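Side-chain contacts in serine protease pet (Escherichia coli, PDB 4OM9), which is a secreted serine protease enterotoxin of enteroaggregative strains, an autotransporter passenger domain that probably cleaves the cytoskeletal protein alpha-fodrin: residues Q83-S87 / T88-Q92; Q517-A520 / T521-A524. All blocks are in the same frame, centred on the assembly; numbering follows the deposited sequence.

How the contacts relate
Both contacts are local, each formed within one continuous piece of chain, and both bond across between the protease part and the beta-helix. Contact 1 (83-92) is a hairpin of the protease, whose turn and first outgoing residue bond to Tyr398 and Lys380 on early strands of the beta-helix. Contact 2 (517-524) comes from the beta-helix side: a strand ends there, and the loop that follows reaches Asp15 of helix 10-17 in the protease. The centres of contact 1 and contact 2 are about 27 Å apart and their nearest atoms about 15 Å apart, so they do not touch. Hydrogen bonds pair strands in contact 1, whereas a histidine and an aspartate are hydrogen-bonded across a strand end in contact 2.

Contact 1. Residues Q83-S87 / T88-Q92; sequences QTYGS and TQYTQ
Gln83 and Tyr90 form a hydrogen-bonded antiparallel pair, Thr84 and Gln89 a non-hydrogen-bonded one, and Tyr85 and Thr88 a second hydrogen-bonded pair that closes the hairpin. The short strand axes run at 148° to each other, 4.6 Å apart at closest. In the first pair, Gln83 N to Tyr90 O measures 2.7 Å; in the last, Thr88 N lies 2.9 Å from Tyr85 O. Gly86 and Ser87 occupy the corners of a type II' turn, and the positive phi of Gly86 suits glycine. Thr84 and Gln89 run side by side on one face of the sheet. Thr84 OG1 donates to Gln89 OE1 over 2.9 Å, in the carbonyl plane and on a lone pair; the bend in the Gln89 chain (chi2 62°) brings OE1 alongside the threonine hydroxyl. The hairpin forms one margin of a five-stranded antiparallel sheet in the protease part, which belongs to the PA clan of chymotrypsin-like peptidases. On the other face the tyrosine rings meet obliquely, planes 69° apart, with Tyr90 CD1 at the edge of the Tyr85 ring, 3.5 Å from Tyr85 CD1. Tyr85 OH reaches along its own strand to Gln83 OE1 at 2.8 Å, tilted from the amide carbonyl plane, while Gln83 NE2 bonds to Ala80 O. Glu113 is bonded through OE2 to Thr88 OG1 and through OE1 to Tyr90 OH; Lys380 of the beta-helix also bonds to Thr88 OG1.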
loop_
_atom_site.group_PDB
_atom_site.type_symbol
_atom_site.label_atom_id
_atom_site.label_comp_id
_atom_site.label_asym_id
_atom_site.label_seq_id
_atom_site.Cartn_x
_atom_site.Cartn_y
_atom_site.Cartn_z
ATOM N N GLN A 83 17.442 -29.810 -8.054
ATOM C CA GLN A 83 16.378 -28.826 -8.132
ATOM C C GLN A 83 16.459 -27.817 -7.005
ATOM O O GLN A 83 16.670 -28.171 -5.834
ATOM C CB GLN A 83 15.018 -29.522 -8.130
ATOM C CG GLN A 83 14.931 -30.560 -9.215
ATOM C CD GLN A 83 13.546 -31.112 -9.402
ATOM O OE1 GLN A 83 12.599 -30.699 -8.725
ATOM N NE2 GLN A 83 13.414 -32.067 -10.322
ATOM N N THR A 84 16.295 -26.556 -7.375
ATOM C CA THR A 84 16.265 -25.470 -6.422
ATOM C C THR A 84 14.895 -24.817 -6.402
ATOM O O THR A 84 14.370 -24.424 -7.448
ATOM C CB THR A 84 17.311 -24.408 -6.749
ATOM O OG1 THR A 84 18.613 -24.945 -6.536
ATOM C CG2 THR A 84 17.125 -23.172 -5.863
ATOM N N TYR A 85 14.313 -24.731 -5.210
ATOM C CA TYR A 85 13.158 -23.882 -4.988
ATOM C C TYR A 85 13.506 -22.963 -3.820
ATOM O O TYR A 85 13.936 -23.447 -2.753
ATOM C CB TYR A 85 11.902 -24.689 -4.685
ATOM C CG TYR A 85 11.558 -25.790 -5.673
ATOM C CD1 TYR A 85 12.159 -27.042 -5.587
ATOM C CD2 TYR A 85 10.604 -25.593 -6.669
ATOM C CE1 TYR A 85 11.830 -28.060 -6.472
ATOM C CE2 TYR A 85 10.273 -26.607 -7.558
ATOM C CZ TYR A 85 10.892 -27.841 -7.450
ATOM O OH TYR A 85 10.568 -28.864 -8.329
ATOM N N GLY A 86 13.334 -21.655 -4.021
ATOM C CA GLY A 86 13.774 -20.670 -3.045
ATOM C C GLY A 86 15.212 -20.893 -2.628
ATOM O O GLY A 86 16.093 -21.011 -3.474
ATOM N N SER A 87 15.435 -20.986 -1.315
ATOM C CA SER A 87 16.769 -21.174 -0.756
ATOM C C SER A 87 17.089 -22.627 -0.516
ATOM O O SER A 87 17.966 -22.931 0.276
ATOM C CB SER A 87 16.927 -20.448 0.585
ATOM O OG SER A 87 16.744 -19.056 0.463
ATOM N N THR A 88 16.360 -23.535 -1.148
ATOM C CA THR A 88 16.538 -24.949 -0.829
ATOM C C THR A 88 16.872 -25.777 -2.055
ATOM O O THR A 88 16.280 -25.578 -3.122
ATOM C CB THR A 88 15.285 -25.522 -0.157
ATOM O OG1 THR A 88 14.874 -24.642 0.903
ATOM C CG2 THR A 88 15.568 -26.932 0.389
ATOM N N GLN A 89 17.834 -26.686 -1.883
ATOM C CA GLN A 89 18.277 -27.614 -2.918
ATOM C C GLN A 89 17.665 -28.995 -2.731
ATOM O O GLN A 89 17.641 -29.527 -1.636
ATOM C CB GLN A 89 19.802 -27.737 -2.926
ATOM C CG GLN A 89 20.521 -26.682 -3.746
ATOM C CD GLN A 89 20.293 -25.273 -3.235
ATOM O OE1 GLN A 89 19.808 -24.397 -3.967
ATOM N NE2 GLN A 89 20.648 -25.041 -1.974
ATOM N N TYR A 90 17.179 -29.580 -3.811
ATOM C CA TYR A 90 16.579 -30.891 -3.734
ATOM C C TYR A 90 17.226 -31.809 -4.775
ATOM O O TYR A 90 17.660 -31.365 -5.856
ATOM C CB TYR A 90 15.066 -30.820 -3.958
ATOM C CG TYR A 90 14.319 -29.952 -2.976
ATOM C CD1 TYR A 90 14.154 -28.585 -3.204
ATOM C CD2 TYR A 90 13.756 -30.498 -1.824
ATOM C CE1 TYR A 90 13.467 -27.796 -2.316
ATOM C CE2 TYR A 90 13.060 -29.709 -0.920
ATOM C CZ TYR A 90 12.923 -28.365 -1.163
ATOM O OH TYR A 90 12.231 -27.582 -0.262
ATOM N N THR A 91 17.291 -33.090 -4.441
ATOM C CA THR A 91 17.956 -34.047 -5.302
ATOM C C THR A 91 16.985 -35.158 -5.687
ATOM O O THR A 91 16.303 -35.707 -4.821
ATOM C CB THR A 91 19.212 -34.618 -4.604
ATOM O OG1 THR A 91 20.228 -33.605 -4.566
ATOM C CG2 THR A 91 19.748 -35.855 -5.338
ATOM N N GLN A 92 16.900 -35.460 -6.980
ATOM C CA GLN A 92 16.151 -36.623 -7.450
ATOM C C GLN A 92 16.817 -37.898 -6.921
ATOM O O GLN A 92 18.001 -38.110 -7.151
ATOM C CB GLN A 92 16.088 -36.658 -8.987
ATOM C CG GLN A 92 15.546 -37.963 -9.568
ATOM C CD GLN A 92 15.896 -38.162 -11.059
ATOM O OE1 GLN A 92 15.633 -37.294 -11.889
ATOM N NE2 GLN A 92 16.495 -39.310 -11.388
#

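Contact 2. Residues Q517-A520 / T521-A524; sequences QGHA and TDHA
This is a local histidine-carboxylate hydrogen bond, His519 to Asp522, spanning the end of strand 514-520 of the beta-helix where the chain leaves into a loop. His519 NE2 donates to Asp522 OD2 over 3.0 Å with an N-H...O angle of 154°. The bond leaves the imidazole in its own plane but arrives above the carboxylate plane, and the two flat groups stand 59° apart. With CG anti to the backbone N (chi1 170°), the ring reaches forward beside the chain to the aspartate three residues on. A water spans the same corner, donating to Ala520 O at 2.6 Å and to Asp522 OD1 at 2.8 Å, so each carboxylate oxygen is tied back to residues 519-520 by its own link. The ring is hydrogen-bonded at both nitrogens, because ND1 bonds to Asp499 OD2; two acidic partners would probably favour a positively charged imidazole. Ser625 OG is a further partner of Asp522 OD1, and Thr521 OG1 turns to Glu577. Strand 576-583 lies against His519 and Ala520, strand 618-622 touches Ala520 through Ile621, and beyond the bend His523 and Ala524 run up against helix 10-17 of the protease, where His523 ND1 and Ala524 N both bond to Asp15.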
loop_
_atom_site.group_PDB
_atom_site.type_symbol
_atom_site.label_atom_id
_atom_site.label_comp_id
_atom_site.label_asym_id
_atom_site.label_seq_id
_atom_site.Cartn_x
_atom_site.Cartn_y
_atom_site.Cartn_z
ATOM N N GLN A 517 5.135 4.611 3.591
ATOM C CA GLN A 517 5.099 4.829 2.150
ATOM C C GLN A 517 4.548 3.617 1.438
ATOM O O GLN A 517 4.496 2.523 2.016
ATOM C CB GLN A 517 6.501 5.134 1.605
ATOM C CG GLN A 517 7.456 3.941 1.712
ATOM C CD GLN A 517 8.668 4.054 0.790
ATOM O OE1 GLN A 517 9.490 4.969 0.921
ATOM N NE2 GLN A 517 8.795 3.095 -0.136
ATOM N N GLY A 518 4.175 3.804 0.170
ATOM C CA GLY A 518 3.793 2.688 -0.674
ATOM C C GLY A 518 4.988 1.831 -1.078
ATOM O O GLY A 518 6.136 2.109 -0.720
ATOM N N HIS A 519 4.726 0.785 -1.846
ATOM C CA HIS A 519 5.801 -0.104 -2.269
ATOM C C HIS A 519 5.955 -0.079 -3.785
ATOM O O HIS A 519 4.980 -0.255 -4.536
ATOM C CB HIS A 519 5.553 -1.543 -1.764
ATOM C CG HIS A 519 6.481 -2.563 -2.356
ATOM N ND1 HIS A 519 7.818 -2.652 -2.010
ATOM C CD2 HIS A 519 6.266 -3.543 -3.271
ATOM C CE1 HIS A 519 8.381 -3.630 -2.697
ATOM N NE2 HIS A 519 7.459 -4.189 -3.466
ATOM N N ALA A 520 7.178 0.182 -4.234
ATOM C CA ALA A 520 7.462 0.199 -5.663
ATOM C C ALA A 520 7.358 -1.237 -6.160
ATOM O O ALA A 520 7.985 -2.150 -5.596
ATOM C CB ALA A 520 8.838 0.778 -5.949
ATOM N N THR A 521 6.537 -1.450 -7.177
ATOM C CA THR A 521 6.280 -2.813 -7.646
ATOM C C THR A 521 7.579 -3.475 -8.087
ATOM O O THR A 521 8.373 -2.888 -8.784
ATOM C CB THR A 521 5.230 -2.790 -8.755
ATOM O OG1 THR A 521 3.974 -2.429 -8.163
ATOM C CG2 THR A 521 5.100 -4.164 -9.449
ATOM N N ASP A 522 7.833 -4.678 -7.610
ATOM C CA ASP A 522 9.044 -5.395 -8.026
ATOM C C ASP A 522 8.933 -5.930 -9.455
ATOM O O ASP A 522 7.874 -6.397 -9.874
ATOM C CB ASP A 522 9.350 -6.567 -7.079
ATOM C CG ASP A 522 9.458 -6.138 -5.630
ATOM O OD1 ASP A 522 10.408 -5.398 -5.314
ATOM O OD2 ASP A 522 8.616 -6.552 -4.806
ATOM N N HIS A 523 10.031 -5.845 -10.193
ATOM C CA HIS A 523 10.110 -6.441 -11.504
ATOM C C HIS A 523 11.288 -7.389 -11.540
ATOM O O HIS A 523 12.175 -7.359 -10.673
ATOM C CB HIS A 523 10.243 -5.375 -12.612
ATOM C CG HIS A 523 9.081 -4.442 -12.690
ATOM N ND1 HIS A 523 8.053 -4.598 -13.601
ATOM C CD2 HIS A 523 8.745 -3.362 -11.937
ATOM C CE1 HIS A 523 7.159 -3.648 -13.431
ATOM N NE2 HIS A 523 7.550 -2.885 -12.420
ATOM N N ALA A 524 11.273 -8.251 -12.551
ATOM C CA ALA A 524 12.377 -9.144 -12.820
ATOM C C ALA A 524 13.554 -8.322 -13.312
ATOM O O ALA A 524 13.382 -7.225 -13.864
ATOM C CB ALA A 524 11.979 -10.192 -13.868
HETATM O O HOH W 1 10.412 -2.658 -4.970
#